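Local coordinates for protein glycosyltransferase (duf1792) (Streptococcus sanguinis, PDB 5V4A) that forms the C-terminal GT-D-fold glycosyltransferase domain of a longer protein, binds UDP and probably transfers sugar from a nucleotide-sugar donor, at residues V25-D30 / G110-S115; R116-L121 / D225-W230. All blocks are in the same frame, centred on the assembly; numbering follows the deposited sequence.

Interaction 1: residues V25-D30 / G110-S115; sequences VVRFGD and GSTFIS. With UDP (uridine-5'-diphosphate), chain C.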
loop_
_atom_site.group_PDB
_atom_site.type_symbol
_atom_site.label_atom_id
_atom_site.label_comp_id
_atom_site.label_asym_id
_atom_site.label_seq_id
_atom_site.Cartn_x
_atom_site.Cartn_y
_atom_site.Cartn_z
ATOM N N VAL A 25 -2.891 0.156 -17.216
ATOM C CA VAL A 25 -1.572 -0.459 -17.328
ATOM C C VAL A 25 -1.619 -1.659 -18.259
ATOM O O VAL A 25 -2.586 -2.426 -18.246
ATOM C CB VAL A 25 -1.017 -0.872 -15.950
ATOM C CG1 VAL A 25 -1.885 -1.943 -15.316
ATOM C CG2 VAL A 25 0.403 -1.368 -16.101
ATOM N N VAL A 26 -0.558 -1.804 -19.061
ATOM C CA VAL A 26 -0.306 -2.975 -19.898
ATOM C C VAL A 26 1.120 -3.435 -19.642
ATOM O O VAL A 26 2.048 -2.620 -19.607
ATOM C CB VAL A 26 -0.511 -2.728 -21.413
ATOM C CG1 VAL A 26 -1.962 -2.680 -21.745
ATOM C CG2 VAL A 26 0.254 -1.478 -21.944
ATOM N N ARG A 27 1.292 -4.744 -19.456
ATOM C CA ARG A 27 2.580 -5.327 -19.112
ATOM C C ARG A 27 2.962 -6.319 -20.195
ATOM O O ARG A 27 2.123 -7.091 -20.664
ATOM C CB ARG A 27 2.533 -6.039 -17.747
ATOM C CG ARG A 27 1.650 -5.389 -16.703
ATOM C CD ARG A 27 1.390 -6.326 -15.515
ATOM N NE ARG A 27 0.527 -7.394 -16.000
ATOM C CZ ARG A 27 0.961 -8.590 -16.374
ATOM N NH1 ARG A 27 2.247 -8.906 -16.214
ATOM N NH2 ARG A 27 0.103 -9.472 -16.883
ATOM N N PHE A 28 4.225 -6.320 -20.585
ATOM C CA PHE A 28 4.708 -7.286 -21.563
ATOM C C PHE A 28 5.764 -8.145 -20.905
ATOM O O PHE A 28 6.697 -7.619 -20.296
ATOM C CB PHE A 28 5.269 -6.584 -22.798
ATOM C CG PHE A 28 4.225 -5.910 -23.605
ATOM C CD1 PHE A 28 3.897 -4.584 -23.371
ATOM C CD2 PHE A 28 3.535 -6.617 -24.580
ATOM C CE1 PHE A 28 2.910 -3.963 -24.119
ATOM C CE2 PHE A 28 2.551 -6.018 -25.325
ATOM C CZ PHE A 28 2.235 -4.678 -25.094
ATOM N N GLY A 29 5.596 -9.465 -21.001
ATOM C CA GLY A 29 6.568 -10.388 -20.461
ATOM C C GLY A 29 7.178 -11.260 -21.536
ATOM O O GLY A 29 7.100 -10.946 -22.729
ATOM N N ASP A 30 7.795 -12.364 -21.116
ATOM C CA ASP A 30 8.516 -13.220 -22.049
ATOM C C ASP A 30 7.589 -13.899 -23.049
ATOM O O ASP A 30 7.998 -14.165 -24.182
ATOM C CB ASP A 30 9.334 -14.251 -21.266
ATOM C CG ASP A 30 8.518 -14.962 -20.208
ATOM O OD1 ASP A 30 8.044 -14.295 -19.260
ATOM O OD2 ASP A 30 8.342 -16.191 -20.326
ATOM N N GLY A 110 7.048 0.936 -17.030
ATOM C CA GLY A 110 6.715 0.344 -15.751
ATOM C C GLY A 110 7.254 -1.073 -15.683
ATOM O O GLY A 110 7.836 -1.592 -16.635
ATOM N N SER A 111 7.085 -1.707 -14.523
ATOM C CA SER A 111 7.582 -3.069 -14.316
ATOM C C SER A 111 6.463 -4.085 -14.545
ATOM O O SER A 111 5.422 -4.026 -13.888
ATOM C CB SER A 111 8.165 -3.243 -12.914
ATOM O OG SER A 111 8.529 -4.596 -12.695
ATOM N N THR A 112 6.697 -5.035 -15.456
ATOM C CA THR A 112 5.722 -6.093 -15.687
ATOM C C THR A 112 5.549 -6.973 -14.459
ATOM O O THR A 112 4.489 -7.579 -14.278
ATOM C CB THR A 112 6.164 -6.923 -16.894
ATOM O OG1 THR A 112 5.968 -6.145 -18.077
ATOM C CG2 THR A 112 5.387 -8.228 -17.013
ATOM N N PHE A 113 6.522 -6.967 -13.567
ATOM C CA PHE A 113 6.443 -7.758 -12.348
ATOM C C PHE A 113 5.550 -7.117 -11.275
ATOM O O PHE A 113 5.581 -7.571 -10.133
ATOM C CB PHE A 113 7.856 -7.996 -11.796
ATOM C CG PHE A 113 8.810 -8.662 -12.780
ATOM C CD1 PHE A 113 8.340 -9.518 -13.760
ATOM C CD2 PHE A 113 10.176 -8.418 -12.719
ATOM C CE1 PHE A 113 9.213 -10.119 -14.659
ATOM C CE2 PHE A 113 11.058 -9.029 -13.598
ATOM C CZ PHE A 113 10.572 -9.873 -14.577
ATOM N N ILE A 114 4.749 -6.092 -11.601
ATOM C CA ILE A 114 3.737 -5.647 -10.642
ATOM C C ILE A 114 2.696 -6.734 -10.428
ATOM O O ILE A 114 2.029 -6.765 -9.389
ATOM C CB ILE A 114 3.067 -4.329 -11.089
ATOM C CG1 ILE A 114 2.388 -4.485 -12.467
ATOM C CG2 ILE A 114 4.066 -3.183 -11.065
ATOM C CD1 ILE A 114 1.397 -3.369 -12.772
ATOM N N SER A 115 2.495 -7.592 -11.431
ATOM C CA SER A 115 1.736 -8.831 -11.306
ATOM C C SER A 115 2.508 -9.963 -10.619
ATOM O O SER A 115 1.881 -10.960 -10.242
ATOM C CB SER A 115 1.243 -9.278 -12.683
ATOM O OG SER A 115 2.292 -9.881 -13.372
HETATM N N1 UDP C . -5.205 -16.620 -19.975
HETATM C C2 UDP C . -6.508 -16.829 -20.357
HETATM N N3 UDP C . -6.700 -17.000 -21.703
HETATM C C4 UDP C . -5.733 -16.988 -22.689
HETATM C C5 UDP C . -4.406 -16.754 -22.217
HETATM C C6 UDP C . -4.188 -16.567 -20.899
HETATM O O2 UDP C . -7.436 -16.862 -19.563
HETATM O O4 UDP C . -6.065 -17.149 -23.878
HETATM C "C1'" UDP C . -4.951 -16.352 -18.533
HETATM C "C2'" UDP C . -4.293 -17.454 -17.713
HETATM O "O2'" UDP C . -5.231 -18.473 -17.368
HETATM C "C3'" UDP C . -3.796 -16.632 -16.504
HETATM C "C4'" UDP C . -3.509 -15.242 -17.106
HETATM O "O4'" UDP C . -4.059 -15.267 -18.440
HETATM O "O3'" UDP C . -4.794 -16.465 -15.503
HETATM C "C5'" UDP C . -2.056 -14.829 -17.141
HETATM O "O5'" UDP C . -1.842 -13.599 -17.868
HETATM P PA UDP C . -0.380 -13.066 -18.149
HETATM O O1A UDP C . 0.365 -13.992 -19.106
HETATM O O2A UDP C . -0.516 -11.643 -18.546
HETATM O O3A UDP C . 0.376 -13.189 -16.705
HETATM P PB UDP C . 1.726 -12.594 -16.113
HETATM O O1B UDP C . 2.244 -11.713 -17.258
HETATM O O2B UDP C . 2.616 -13.849 -15.948
HETATM O O3B UDP C . 1.487 -11.828 -14.848
#
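Arg27 carries its guanidinium between the protein backbone and a diphosphate: NH1 donates both to the carbonyl oxygen of Thr112 and to UDP O1B. The first of these bonds, Arg27 NH1 to Thr112 O, spans 3.2 Å and is fairly straight at 153°, though the donor sits somewhat out of the carbonyl plane. NH2 also donates to UDP O1B, at 3.1 Å, so both terminal nitrogens of Arg27 close on one oxygen of the beta phosphate. A weaker bond from Arg27 NH2 to UDP O2A, 2.8 Å but bent to 126°, brings in the alpha phosphate at the guanidinium edge. A salt bridge from NH2 to Asp220 fixes the group further, and Lys205, which also binds UDP, lies close by.

Ser115 covers one face of the guanidinium with its CB, offset toward the rim. With chi1 at 78°, its hydroxyl lies between the backbone N and the carbonyl carbon and donates from Ser115 OG to UDP O3B at 2.6 Å.

Thr112 supplies the second polar link, a bond of 2.8 Å from its OG1 to Phe28 O, with the donor well above the carbonyl plane. Its CG2, anti to the backbone N, packs instead against Arg27 NH1. Behind the polar end, Ile114 CG1 lies 3.7 Å from Arg27 CD, while Ile114 CD1 and Val25 CG2 meet tip to tip at 4.0 Å.

Strand 24-27 therefore presents an arginine from its C-terminal end, and the loop residue directly after the 3-10 segment 112-114 supplies a serine. Ligands gathered where parallel strands run into loops are characteristic of Rossmann-like nucleotide-binding domains, and here these strand ends contribute Arg27 and Ser115 to the diphosphate part of the UDP pocket in the GT-D fold.

Interaction 2: residues R116-L121 / D225-W230; sequences RPYIDL and DSEYEW. With UDP (uridine-5'-diphosphate), chain C.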
loop_
_atom_site.group_PDB
_atom_site.type_symbol
_atom_site.label_atom_id
_atom_site.label_comp_id
_atom_site.label_asym_id
_atom_site.label_seq_id
_atom_site.Cartn_x
_atom_site.Cartn_y
_atom_site.Cartn_z
ATOM N N ARG A 116 3.842 -9.906 -10.577
ATOM C CA ARG A 116 4.673 -11.036 -10.145
ATOM C C ARG A 116 5.499 -10.661 -8.912
ATOM O O ARG A 116 6.735 -10.647 -8.958
ATOM C CB ARG A 116 5.586 -11.500 -11.274
ATOM C CG ARG A 116 4.908 -11.703 -12.646
ATOM C CD ARG A 116 3.834 -12.792 -12.584
ATOM N NE ARG A 116 4.351 -14.011 -11.957
ATOM C CZ ARG A 116 4.459 -15.195 -12.566
ATOM N NH1 ARG A 116 4.081 -15.349 -13.839
ATOM N NH2 ARG A 116 4.947 -16.239 -11.904
ATOM N N PRO A 117 4.861 -10.374 -7.801
ATOM C CA PRO A 117 5.592 -9.719 -6.709
ATOM C C PRO A 117 6.045 -10.642 -5.584
ATOM O O PRO A 117 6.231 -10.161 -4.460
ATOM C CB PRO A 117 4.579 -8.694 -6.193
ATOM C CG PRO A 117 3.212 -9.175 -6.680
ATOM C CD PRO A 117 3.420 -10.418 -7.523
ATOM N N TYR A 118 6.248 -11.936 -5.845
ATOM C CA TYR A 118 6.598 -12.825 -4.740
ATOM C C TYR A 118 7.542 -13.981 -5.093
ATOM O O TYR A 118 8.712 -13.955 -4.698
ATOM C CB TYR A 118 5.319 -13.377 -4.099
ATOM C CG TYR A 118 5.619 -14.350 -2.981
ATOM C CD1 TYR A 118 6.052 -13.898 -1.734
ATOM C CD2 TYR A 118 5.510 -15.722 -3.184
ATOM C CE1 TYR A 118 6.348 -14.790 -0.721
ATOM C CE2 TYR A 118 5.803 -16.634 -2.166
ATOM C CZ TYR A 118 6.223 -16.161 -0.939
ATOM O OH TYR A 118 6.519 -17.058 0.074
ATOM N N ILE A 119 7.061 -14.983 -5.839
ATOM C CA ILE A 119 7.715 -16.296 -5.874
ATOM C C ILE A 119 9.131 -16.220 -6.449
ATOM O O ILE A 119 10.029 -16.944 -6.000
ATOM C CB ILE A 119 6.835 -17.315 -6.628
ATOM C CG1 ILE A 119 7.333 -18.737 -6.348
ATOM C CG2 ILE A 119 6.797 -17.042 -8.119
ATOM C CD1 ILE A 119 7.254 -19.086 -4.890
ATOM N N ASP A 120 9.374 -15.349 -7.432
ATOM C CA ASP A 120 10.698 -15.251 -8.043
ATOM C C ASP A 120 11.557 -14.135 -7.432
ATOM O O ASP A 120 12.650 -13.858 -7.940
ATOM C CB ASP A 120 10.573 -15.028 -9.563
ATOM C CG ASP A 120 10.051 -16.254 -10.306
ATOM O OD1 ASP A 120 10.641 -17.348 -10.180
ATOM O OD2 ASP A 120 9.037 -16.113 -11.026
ATOM N N LEU A 121 11.105 -13.512 -6.345
ATOM C CA LEU A 121 11.923 -12.539 -5.625
ATOM C C LEU A 121 12.892 -13.235 -4.675
ATOM O O LEU A 121 12.483 -14.077 -3.874
ATOM C CB LEU A 121 11.048 -11.582 -4.816
ATOM C CG LEU A 121 10.190 -10.489 -5.431
ATOM C CD1 LEU A 121 9.819 -9.513 -4.322
ATOM C CD2 LEU A 121 10.905 -9.773 -6.567
ATOM N N ASP A 225 -3.167 -13.792 -9.103
ATOM C CA ASP A 225 -3.807 -14.726 -8.181
ATOM C C ASP A 225 -2.859 -15.843 -7.774
ATOM O O ASP A 225 -2.872 -16.269 -6.617
ATOM C CB ASP A 225 -5.080 -15.343 -8.780
ATOM C CG ASP A 225 -5.699 -16.411 -7.846
ATOM O OD1 ASP A 225 -5.334 -17.617 -7.941
ATOM O OD2 ASP A 225 -6.526 -16.029 -6.983
ATOM N N SER A 226 -2.065 -16.367 -8.718
ATOM C CA SER A 226 -1.124 -17.424 -8.357
ATOM C C SER A 226 -0.069 -16.898 -7.397
ATOM O O SER A 226 0.307 -17.577 -6.436
ATOM C CB SER A 226 -0.451 -18.002 -9.604
ATOM O OG SER A 226 -1.373 -18.647 -10.462
ATOM N N GLU A 227 0.412 -15.679 -7.632
ATOM C CA GLU A 227 1.436 -15.142 -6.753
ATOM C C GLU A 227 0.873 -14.884 -5.365
ATOM O O GLU A 227 1.573 -15.086 -4.367
ATOM C CB GLU A 227 2.042 -13.866 -7.354
ATOM C CG GLU A 227 2.881 -14.149 -8.609
ATOM C CD GLU A 227 4.365 -14.164 -8.314
ATOM O OE1 GLU A 227 4.724 -14.059 -7.122
ATOM O OE2 GLU A 227 5.175 -14.286 -9.261
ATOM N N TYR A 228 -0.404 -14.479 -5.280
ATOM C CA TYR A 228 -1.025 -14.271 -3.974
ATOM C C TYR A 228 -1.207 -15.592 -3.235
ATOM O O TYR A 228 -0.978 -15.670 -2.026
ATOM C CB TYR A 228 -2.376 -13.580 -4.140
ATOM C CG TYR A 228 -2.985 -13.022 -2.873
ATOM C CD1 TYR A 228 -2.355 -12.009 -2.162
ATOM C CD2 TYR A 228 -4.194 -13.503 -2.395
ATOM C CE1 TYR A 228 -2.928 -11.473 -1.016
ATOM C CE2 TYR A 228 -4.776 -12.973 -1.249
ATOM C CZ TYR A 228 -4.132 -11.962 -0.564
ATOM O OH TYR A 228 -4.687 -11.435 0.586
ATOM N N GLU A 229 -1.627 -16.640 -3.941
ATOM C CA GLU A 229 -1.754 -17.942 -3.291
ATOM C C GLU A 229 -0.411 -18.410 -2.750
ATOM O O GLU A 229 -0.309 -18.822 -1.585
ATOM C CB GLU A 229 -2.330 -18.962 -4.260
ATOM C CG GLU A 229 -3.774 -18.733 -4.603
ATOM C CD GLU A 229 -4.736 -19.361 -3.620
ATOM O OE1 GLU A 229 -5.955 -19.170 -3.809
ATOM O OE2 GLU A 229 -4.287 -20.057 -2.674
ATOM N N TRP A 230 0.648 -18.285 -3.558
ATOM C CA TRP A 230 1.970 -18.681 -3.084
ATOM C C TRP A 230 2.401 -17.835 -1.889
ATOM O O TRP A 230 2.973 -18.361 -0.923
ATOM C CB TRP A 230 2.994 -18.571 -4.212
ATOM C CG TRP A 230 2.792 -19.597 -5.271
ATOM C CD1 TRP A 230 2.329 -20.865 -5.100
ATOM C CD2 TRP A 230 3.045 -19.445 -6.672
ATOM N NE1 TRP A 230 2.270 -21.516 -6.309
ATOM C CE2 TRP A 230 2.711 -20.668 -7.290
ATOM C CE3 TRP A 230 3.525 -18.396 -7.463
ATOM C CZ2 TRP A 230 2.833 -20.869 -8.664
ATOM C CZ3 TRP A 230 3.647 -18.598 -8.831
ATOM C CH2 TRP A 230 3.303 -19.826 -9.417
HETATM N N1 UDP C . -5.205 -16.620 -19.975
HETATM C C2 UDP C . -6.508 -16.829 -20.357
HETATM N N3 UDP C . -6.700 -17.000 -21.703
HETATM C C4 UDP C . -5.733 -16.988 -22.689
HETATM C C5 UDP C . -4.406 -16.754 -22.217
HETATM C C6 UDP C . -4.188 -16.567 -20.899
HETATM O O2 UDP C . -7.436 -16.862 -19.563
HETATM O O4 UDP C . -6.065 -17.149 -23.878
HETATM C "C1'" UDP C . -4.951 -16.352 -18.533
HETATM C "C2'" UDP C . -4.293 -17.454 -17.713
HETATM O "O2'" UDP C . -5.231 -18.473 -17.368
HETATM C "C3'" UDP C . -3.796 -16.632 -16.504
HETATM C "C4'" UDP C . -3.509 -15.242 -17.106
HETATM O "O4'" UDP C . -4.059 -15.267 -18.440
HETATM O "O3'" UDP C . -4.794 -16.465 -15.503
HETATM C "C5'" UDP C . -2.056 -14.829 -17.141
HETATM O "O5'" UDP C . -1.842 -13.599 -17.868
HETATM P PA UDP C . -0.380 -13.066 -18.149
HETATM O O1A UDP C . 0.365 -13.992 -19.106
HETATM O O2A UDP C . -0.516 -11.643 -18.546
HETATM O O3A UDP C . 0.376 -13.189 -16.705
HETATM P PB UDP C . 1.726 -12.594 -16.113
HETATM O O1B UDP C . 2.244 -11.713 -17.258
HETATM O O2B UDP C . 2.616 -13.849 -15.948
HETATM O O3B UDP C . 1.487 -11.828 -14.848
HETATM O O HOH W 1 7.492 -13.333 -8.507
#
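Glu227 takes charged and backbone donors on separate carboxylate oxygens. In the salt bridge, Arg116 grips Glu227 side-on with NE and NH2, both to OE2. The shorter and straighter bond, Arg116 NE to Glu227 OE2, is 2.8 Å long and nearly straight at 166°, lies in the guanidinium plane and uses the anti lone pair. The two flat groups are turned 73° apart. Bends at chi2 and chi3 turn the Arg116 chain so that its guanidinium edge meets Glu227 OE2 with NE and NH2, and UDP O2B with NH1, 3.0 Å away; NH2 also pairs with Glu248.

Among the remaining hydrogen bonds, Ile119 N donates to Glu227 OE1 at 2.8 Å from the syn side, tilted somewhat out of the carboxylate plane. One water donates to Glu227 OE2 and accepts from the N of Tyr118 and of Asp120, tying the buried carboxylate to the turn.

Apolar packing adds Ile119 CB, 3.6 Å from Trp230 CE3, and Tyr118 CD2, 3.9 Å from Trp230 CB. Pro117 CD rests on Glu227 CB.

Residues 118-121 form a type I turn in the loop between strand 110-111 and helix 127-138. That loop packs on helix 224-233 through Glu227 and Trp230, while Pro117 also touches helix 127-138.

In the fold
Interactions 1 and 2 follow one another along the chain, with residue 115 ending the first and residue 116 opening the second. Their centres are about 14 Å apart, and they touch where Ser115 O packs against Glu227 CG at 3.7 Å. Interaction 1 joins the C-terminal end of strand 24-27 to the 3-10 segment and loop that follow strand 110-111. Backbone bonds from Val25 to Ala218 and Asp220 link strand 24-27 with strand 218-220, after which comes helix 224-233, the partner in interaction 2. Both reach the same UDP, through phosphate oxygens. Residues 110-121 thus run from the sheet end near strand 24-27 to that helix, contributing neighbouring residues to a shared diphosphate site.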